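Local coordinates for protein luciferase-like enzymeAMP-CoA-ligase (Zophobas atratus, PDB 4W8O) that probably activates carboxylic acid substrates with ATP as an AMP-CoA-ligase of the ANL family, related to beetle luciferases but from a nonluminescent mealworm, at residues 258-263 against 284-289. Sequence-based numbering, arbitrary orientation.
Sequences MIEKYK and ERYDLS
Glu260, near the end of helix 252-262, reaches across to the backbone of Asp287, joining this helix at the surface to the loop that leads into strand 293-297 of the mixed nine-stranded sheet. The contact is tightest here: its OE1 accepts from Asp287 N at 2.6 Å, with an N-H...O angle of 178°; the amide meets the anti side of the carboxylate, 30° out of its plane. The reach follows from the torsions: CG lies anti to the backbone N (chi1 -174°) and the chain stays extended beyond it. At the other oxygen, OE2 sits 3.9 Å from CD1 of Tyr286, at the ring edge and near its plane. Alongside, Glu260 CA makes a CA-H...O contact of 3.5 Å with Asp287 O.

Buried Ile259 adds a single apolar contact, its CG2 meeting CD2 of Leu288 at 3.9 Å. The solvent side is looser: Asp287 is exposed, and its OD1 serves its own loop, taking Ser289 N in an Asx turn as well as Ser289 OG. Replacing Glu260 by alanine is likely to leave Asp287 N without its carboxylate acceptor and to remove the carboxylate from the edge of Tyr286. Tyr286 OH hydrogen-bonds to Glu253, and Arg285 forms a salt bridge with it. The amide N-H given to Glu260 would favour its ionised form, whereas Asp287 OD2, 5.3 Å from Glu260 OE1, would probably oppose it mildly.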
ATOM      1  N   MET A 258     -18.690  12.190   1.829  1.00 41.03           N
ATOM      2  CA  MET A 258     -18.477  10.770   1.518  1.00 40.74           C
ATOM      3  C   MET A 258     -18.605   9.895   2.763  1.00 40.11           C
ATOM      4  O   MET A 258     -19.182   8.814   2.695  1.00 39.98           O
ATOM      5  CB  MET A 258     -17.120  10.540   0.834  1.00 39.79           C
ATOM      6  CG  MET A 258     -17.076  10.962  -0.625  1.00 40.48           C
ATOM      7  SD  MET A 258     -15.472  10.654  -1.410  1.00 41.02           S
ATOM      8  CE  MET A 258     -15.557  11.812  -2.782  1.00 43.19           C
ATOM      9  N   ILE A 259     -18.082  10.365   3.894  1.00 40.61           N
ATOM     10  CA  ILE A 259     -18.234   9.648   5.172  1.00 41.80           C
ATOM     11  C   ILE A 259     -19.708   9.448   5.507  1.00 43.19           C
ATOM     12  O   ILE A 259     -20.120   8.361   5.929  1.00 44.83           O
ATOM     13  CB  ILE A 259     -17.528  10.371   6.340  1.00 41.55           C
ATOM     14  CG1 ILE A 259     -16.010  10.276   6.167  1.00 41.55           C
ATOM     15  CG2 ILE A 259     -17.933   9.762   7.679  1.00 42.24           C
ATOM     16  CD1 ILE A 259     -15.229  11.231   7.038  1.00 41.91           C
ATOM     17  N   GLU A 260     -20.496  10.499   5.316  1.00 43.13           N
ATOM     18  CA  GLU A 260     -21.938  10.411   5.483  1.00 44.70           C
ATOM     19  C   GLU A 260     -22.581   9.496   4.440  1.00 45.37           C
ATOM     20  O   GLU A 260     -23.357   8.601   4.788  1.00 45.54           O
ATOM     21  CB  GLU A 260     -22.548  11.798   5.366  1.00 45.74           C
ATOM     22  CG  GLU A 260     -24.029  11.851   5.674  1.00 48.13           C
ATOM     23  CD  GLU A 260     -24.525  13.273   5.744  1.00 48.52           C
ATOM     24  OE1 GLU A 260     -24.772  13.749   6.864  1.00 49.59           O
ATOM     25  OE2 GLU A 260     -24.631  13.918   4.684  1.00 49.52           O
ATOM     26  N   LYS A 261     -22.256   9.731   3.168  1.00 44.26           N
ATOM     27  CA  LYS A 261     -22.926   9.053   2.053  1.00 46.03           C
ATOM     28  C   LYS A 261     -22.688   7.545   2.009  1.00 46.05           C
ATOM     29  O   LYS A 261     -23.608   6.789   1.714  1.00 48.19           O
ATOM     30  CB  LYS A 261     -22.512   9.667   0.710  1.00 45.88           C
ATOM     31  CG  LYS A 261     -23.266   9.091  -0.484  1.00 48.11           C
ATOM     32  CD  LYS A 261     -22.980   9.851  -1.770  1.00 48.45           C
ATOM     33  CE  LYS A 261     -23.836   9.341  -2.918  1.00 50.84           C
ATOM     34  NZ  LYS A 261     -25.295   9.626  -2.731  1.00 53.06           N
ATOM     35  N   TYR A 262     -21.461   7.114   2.273  1.00 45.00           N
ATOM     36  CA  TYR A 262     -21.122   5.690   2.198  1.00 46.07           C
ATOM     37  C   TYR A 262     -20.998   5.044   3.578  1.00 46.41           C
ATOM     38  O   TYR A 262     -20.724   3.851   3.675  1.00 47.14           O
ATOM     39  CB  TYR A 262     -19.835   5.494   1.385  1.00 44.93           C
ATOM     40  CG  TYR A 262     -19.947   6.061  -0.013  1.00 44.61           C
ATOM     41  CD1 TYR A 262     -20.816   5.497  -0.939  1.00 46.05           C
ATOM     42  CD2 TYR A 262     -19.209   7.178  -0.400  1.00 43.70           C
ATOM     43  CE1 TYR A 262     -20.941   6.014  -2.218  1.00 46.68           C
ATOM     44  CE2 TYR A 262     -19.327   7.705  -1.678  1.00 44.01           C
ATOM     45  CZ  TYR A 262     -20.196   7.123  -2.581  1.00 45.70           C
ATOM     46  OH  TYR A 262     -20.327   7.635  -3.849  1.00 46.78           O
ATOM     47  N   LYS A 263     -21.217   5.827   4.634  1.00 46.28           N
ATOM     48  CA  LYS A 263     -21.097   5.342   6.008  1.00 46.90           C
ATOM     49  C   LYS A 263     -19.713   4.759   6.247  1.00 44.76           C
ATOM     50  O   LYS A 263     -19.571   3.632   6.714  1.00 44.72           O
ATOM     51  CB  LYS A 263     -22.184   4.309   6.319  1.00 49.99           C
ATOM     52  CG  LYS A 263     -23.589   4.793   6.007  1.00 52.44           C
ATOM     53  CD  LYS A 263     -24.627   3.776   6.447  1.00 55.72           C
ATOM     54  CE  LYS A 263     -25.968   4.025   5.778  1.00 58.15           C
ATOM     55  NZ  LYS A 263     -26.551   5.339   6.160  1.00 58.34           N
ATOM     56  N   GLU A 284     -21.175  19.641  12.218  1.00 50.38           N
ATOM     57  CA  GLU A 284     -22.295  18.939  12.850  1.00 52.92           C
ATOM     58  C   GLU A 284     -23.416  18.674  11.853  1.00 53.35           C
ATOM     59  O   GLU A 284     -24.202  17.743  12.033  1.00 54.22           O
ATOM     60  CB  GLU A 284     -22.860  19.726  14.041  1.00 55.42           C
ATOM     61  CG  GLU A 284     -21.823  20.431  14.910  1.00 56.60           C
ATOM     62  CD  GLU A 284     -21.370  21.773  14.344  1.00 57.87           C
ATOM     63  OE1 GLU A 284     -22.189  22.489  13.715  1.00 59.74           O
ATOM     64  OE2 GLU A 284     -20.181  22.109  14.522  1.00 57.99           O
ATOM     65  N   ARG A 285     -23.488  19.491  10.802  1.00 53.20           N
ATOM     66  CA  ARG A 285     -24.477  19.283   9.741  1.00 54.19           C
ATOM     67  C   ARG A 285     -24.233  18.000   8.924  1.00 51.88           C
ATOM     68  O   ARG A 285     -25.077  17.617   8.116  1.00 52.00           O
ATOM     69  CB  ARG A 285     -24.578  20.521   8.831  1.00 55.35           C
ATOM     70  CG  ARG A 285     -23.383  20.770   7.921  1.00 54.91           C
ATOM     71  CD  ARG A 285     -23.259  22.241   7.531  1.00 56.34           C
ATOM     72  NE  ARG A 285     -21.873  22.606   7.220  1.00 56.22           N
ATOM     73  CZ  ARG A 285     -21.291  22.504   6.022  1.00 56.44           C
ATOM     74  NH1 ARG A 285     -20.020  22.872   5.881  1.00 55.69           N
ATOM     75  NH2 ARG A 285     -21.949  22.036   4.963  1.00 57.52           N
ATOM     76  N   TYR A 286     -23.088  17.349   9.134  1.00 49.68           N
ATOM     77  CA  TYR A 286     -22.826  16.021   8.576  1.00 48.65           C
ATOM     78  C   TYR A 286     -22.992  14.941   9.635  1.00 48.20           C
ATOM     79  O   TYR A 286     -22.561  15.104  10.771  1.00 47.79           O
ATOM     80  CB  TYR A 286     -21.416  15.955   7.987  1.00 46.93           C
ATOM     81  CG  TYR A 286     -21.274  16.823   6.773  1.00 47.39           C
ATOM     82  CD1 TYR A 286     -21.885  16.466   5.581  1.00 48.89           C
ATOM     83  CD2 TYR A 286     -20.563  18.014   6.820  1.00 47.73           C
ATOM     84  CE1 TYR A 286     -21.786  17.262   4.461  1.00 49.26           C
ATOM     85  CE2 TYR A 286     -20.455  18.822   5.701  1.00 48.81           C
ATOM     86  CZ  TYR A 286     -21.072  18.438   4.524  1.00 49.40           C
ATOM     87  OH  TYR A 286     -20.974  19.218   3.399  1.00 51.43           O
ATOM     88  N   ASP A 287     -23.636  13.846   9.249  1.00 45.91           N
ATOM     89  CA  ASP A 287     -23.736  12.665  10.091  1.00 46.68           C
ATOM     90  C   ASP A 287     -22.461  11.853   9.910  1.00 46.03           C
ATOM     91  O   ASP A 287     -22.283  11.170   8.901  1.00 46.37           O
ATOM     92  CB  ASP A 287     -24.969  11.843   9.709  1.00 47.69           C
ATOM     93  CG  ASP A 287     -25.105  10.561  10.515  1.00 48.41           C
ATOM     94  OD1 ASP A 287     -24.321  10.321  11.453  1.00 47.53           O
ATOM     95  OD2 ASP A 287     -26.015   9.774  10.196  1.00 51.48           O
ATOM     96  N   LEU A 288     -21.577  11.943  10.897  1.00 45.93           N
ATOM     97  CA  LEU A 288     -20.289  11.270  10.862  1.00 45.48           C
ATOM     98  C   LEU A 288     -20.227  10.104  11.842  1.00 46.42           C
ATOM     99  O   LEU A 288     -19.140   9.628  12.158  1.00 47.23           O
ATOM    100  CB  LEU A 288     -19.184  12.269  11.211  1.00 45.00           C
ATOM    101  CG  LEU A 288     -19.177  13.575  10.414  1.00 44.82           C
ATOM    102  CD1 LEU A 288     -18.088  14.491  10.947  1.00 44.67           C
ATOM    103  CD2 LEU A 288     -19.003  13.308   8.922  1.00 43.33           C
ATOM    104  N   SER A 289     -21.381   9.630  12.310  1.00 47.56           N
ATOM    105  CA  SER A 289     -21.418   8.640  13.397  1.00 49.08           C
ATOM    106  C   SER A 289     -20.886   7.256  13.006  1.00 48.50           C
ATOM    107  O   SER A 289     -20.557   6.467  13.884  1.00 49.19           O
ATOM    108  CB  SER A 289     -22.835   8.510  13.981  1.00 49.78           C
ATOM    109  OG  SER A 289     -23.758   8.083  12.998  1.00 50.17           O
TER